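Local coordinates for catabolite control protein A (Lactococcus lactis, PDB 2O20) that probably regulates carbon catabolite repression and activation as a DNA-binding transcription factor of the LacI family, at residues I183-G188 / V200-A205. The protein carries 1 engineered substitution. Numbering follows the deposited sequence.
Sequences IAYIMG and VGYQEA
Strand 183-186 and the helical segment 200-205 run almost antiparallel, at 174°, with their axes 10.5 Å apart at closest approach. Y185 and Y202 are level along the backbones, their CA atoms 7.8 Å apart. Y202 carries the helix side of the contact. Its CG lies anti to the backbone N (chi1 170°), and the ring reaches from the helix to the strand. There Y202 OH donates a short hydrogen bond of 2.5 Å to I183 O, nearly in line with the C=O bond. This carbonyl sits at the edge of the Y202 ring, in its plane. Over one face of the Y202 ring stands Y185 CB, 4.0 Å from the centroid and almost on the ring normal, a CH-pi contact. The Y185 ring then turns its edge to that face, with Y185 CD1 3.7 Å from Y202 CD1. The two rings form an offset edge-to-face pair with planes at 70°. I183 adds a looser apolar contact, CG2 to Y202 CE1 at 4.2 Å. The hydrogen bond holds the OH end of buried Y202 at the strand, while Y185 CB packs on the ring face and probably limits its rotation. The Y202 side chain also touches T172 of helix 164-177 and F213. Strand 183-186 pairs with strands 218-219 and 242-245. The contact thus packs the helix of a beta-alpha-beta unit onto a parallel sheet, as in the periplasmic-binding-protein-like core of LacI-family regulators.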
loop_
_atom_site.group_PDB
_atom_site.type_symbol
_atom_site.label_atom_id
_atom_site.label_comp_id
_atom_site.label_asym_id
_atom_site.label_seq_id
_atom_site.Cartn_x
_atom_site.Cartn_y
_atom_site.Cartn_z
ATOM N N ILE D 183 -23.062 -14.330 13.217
ATOM C CA ILE D 183 -22.038 -13.308 12.955
ATOM C C ILE D 183 -20.665 -13.955 13.183
ATOM O O ILE D 183 -20.341 -14.395 14.284
ATOM C CB ILE D 183 -22.202 -12.069 13.890
ATOM C CG1 ILE D 183 -23.618 -11.466 13.770
ATOM C CG2 ILE D 183 -21.141 -11.060 13.611
ATOM C CD1 ILE D 183 -24.061 -10.615 14.961
ATOM N N ALA D 184 -19.861 -13.991 12.136
ATOM C CA ALA D 184 -18.481 -14.455 12.234
ATOM C C ALA D 184 -17.545 -13.338 12.719
ATOM O O ALA D 184 -17.772 -12.168 12.454
ATOM C CB ALA D 184 -18.026 -14.948 10.946
ATOM N N TYR D 185 -16.510 -13.738 13.445
ATOM C CA TYR D 185 -15.359 -12.884 13.734
ATOM C C TYR D 185 -14.098 -13.518 13.116
ATOM O O TYR D 185 -13.728 -14.674 13.399
ATOM C CB TYR D 185 -15.144 -12.662 15.249
ATOM C CG TYR D 185 -14.486 -11.317 15.487
ATOM C CD1 TYR D 185 -15.220 -10.247 15.984
ATOM C CD2 TYR D 185 -13.158 -11.086 15.119
ATOM C CE1 TYR D 185 -14.644 -9.009 16.139
ATOM C CE2 TYR D 185 -12.567 -9.831 15.285
ATOM C CZ TYR D 185 -13.332 -8.802 15.783
ATOM O OH TYR D 185 -12.800 -7.550 15.964
ATOM N N ILE D 186 -13.440 -12.757 12.249
ATOM C CA ILE D 186 -12.221 -13.225 11.577
ATOM C C ILE D 186 -11.020 -12.420 12.164
ATOM O O ILE D 186 -11.010 -11.184 12.124
ATOM C CB ILE D 186 -12.310 -13.083 10.025
ATOM C CG1 ILE D 186 -13.451 -13.943 9.459
ATOM C CG2 ILE D 186 -11.015 -13.517 9.383
ATOM C CD1 ILE D 186 -13.946 -13.520 8.123
ATOM N N MET D 187 -10.036 -13.125 12.708
ATOM C CA MET D 187 -8.907 -12.492 13.393
ATOM C C MET D 187 -7.589 -13.180 13.083
ATOM O O MET D 187 -7.565 -14.197 12.374
ATOM C CB MET D 187 -9.130 -12.526 14.920
ATOM C CG MET D 187 -9.301 -13.951 15.506
ATOM S SD MET D 187 -9.304 -13.905 17.323
ATOM C CE MET D 187 -10.580 -12.716 17.613
ATOM N N GLY D 188 -6.512 -12.628 13.665
ATOM C CA GLY D 188 -5.205 -13.281 13.756
ATOM C C GLY D 188 -5.143 -14.354 14.838
ATOM O O GLY D 188 -6.065 -15.145 14.984
ATOM N N VAL D 200 -13.580 -10.543 23.735
ATOM C CA VAL D 200 -14.418 -10.149 24.851
ATOM C C VAL D 200 -15.502 -9.208 24.341
ATOM O O VAL D 200 -16.653 -9.375 24.678
ATOM C CB VAL D 200 -13.601 -9.528 25.999
ATOM C CG1 VAL D 200 -14.513 -8.997 27.133
ATOM C CG2 VAL D 200 -12.606 -10.555 26.559
ATOM N N GLY D 201 -15.139 -8.250 23.498
ATOM C CA GLY D 201 -16.110 -7.270 23.007
ATOM C C GLY D 201 -17.193 -7.914 22.139
ATOM O O GLY D 201 -18.384 -7.626 22.286
ATOM N N TYR D 202 -16.767 -8.809 21.251
ATOM C CA TYR D 202 -17.675 -9.615 20.414
ATOM C C TYR D 202 -18.699 -10.427 21.234
ATOM O O TYR D 202 -19.902 -10.401 20.957
ATOM C CB TYR D 202 -16.803 -10.531 19.528
ATOM C CG TYR D 202 -17.474 -11.641 18.725
ATOM C CD1 TYR D 202 -18.302 -11.363 17.632
ATOM C CD2 TYR D 202 -17.216 -12.971 19.027
ATOM C CE1 TYR D 202 -18.880 -12.397 16.869
ATOM C CE2 TYR D 202 -17.754 -14.013 18.254
ATOM C CZ TYR D 202 -18.597 -13.716 17.198
ATOM O OH TYR D 202 -19.134 -14.756 16.493
ATOM N N GLN D 203 -18.194 -11.146 22.220
ATOM C CA GLN D 203 -19.018 -11.954 23.110
ATOM C C GLN D 203 -19.996 -11.156 23.967
ATOM O O GLN D 203 -21.134 -11.599 24.182
ATOM C CB GLN D 203 -18.127 -12.808 24.012
ATOM C CG GLN D 203 -17.464 -13.986 23.282
ATOM C CD GLN D 203 -16.318 -14.565 24.093
ATOM O OE1 GLN D 203 -15.829 -13.931 25.045
ATOM N NE2 GLN D 203 -15.883 -15.753 23.734
ATOM N N GLU D 204 -19.539 -10.007 24.455
ATOM C CA GLU D 204 -20.368 -9.042 25.175
ATOM C C GLU D 204 -21.577 -8.597 24.336
ATOM O O GLU D 204 -22.702 -8.579 24.822
ATOM C CB GLU D 204 -19.488 -7.848 25.513
ATOM C CG GLU D 204 -20.097 -6.749 26.364
ATOM C CD GLU D 204 -19.061 -5.698 26.737
ATOM O OE1 GLU D 204 -18.171 -6.013 27.575
ATOM O OE2 GLU D 204 -19.123 -4.564 26.196
ATOM N N ALA D 205 -21.344 -8.259 23.065
ATOM C CA ALA D 205 -22.439 -7.884 22.163
ATOM C C ALA D 205 -23.447 -9.034 21.960
ATOM O O ALA D 205 -24.659 -8.816 22.048
ATOM C CB ALA D 205 -21.891 -7.379 20.827
#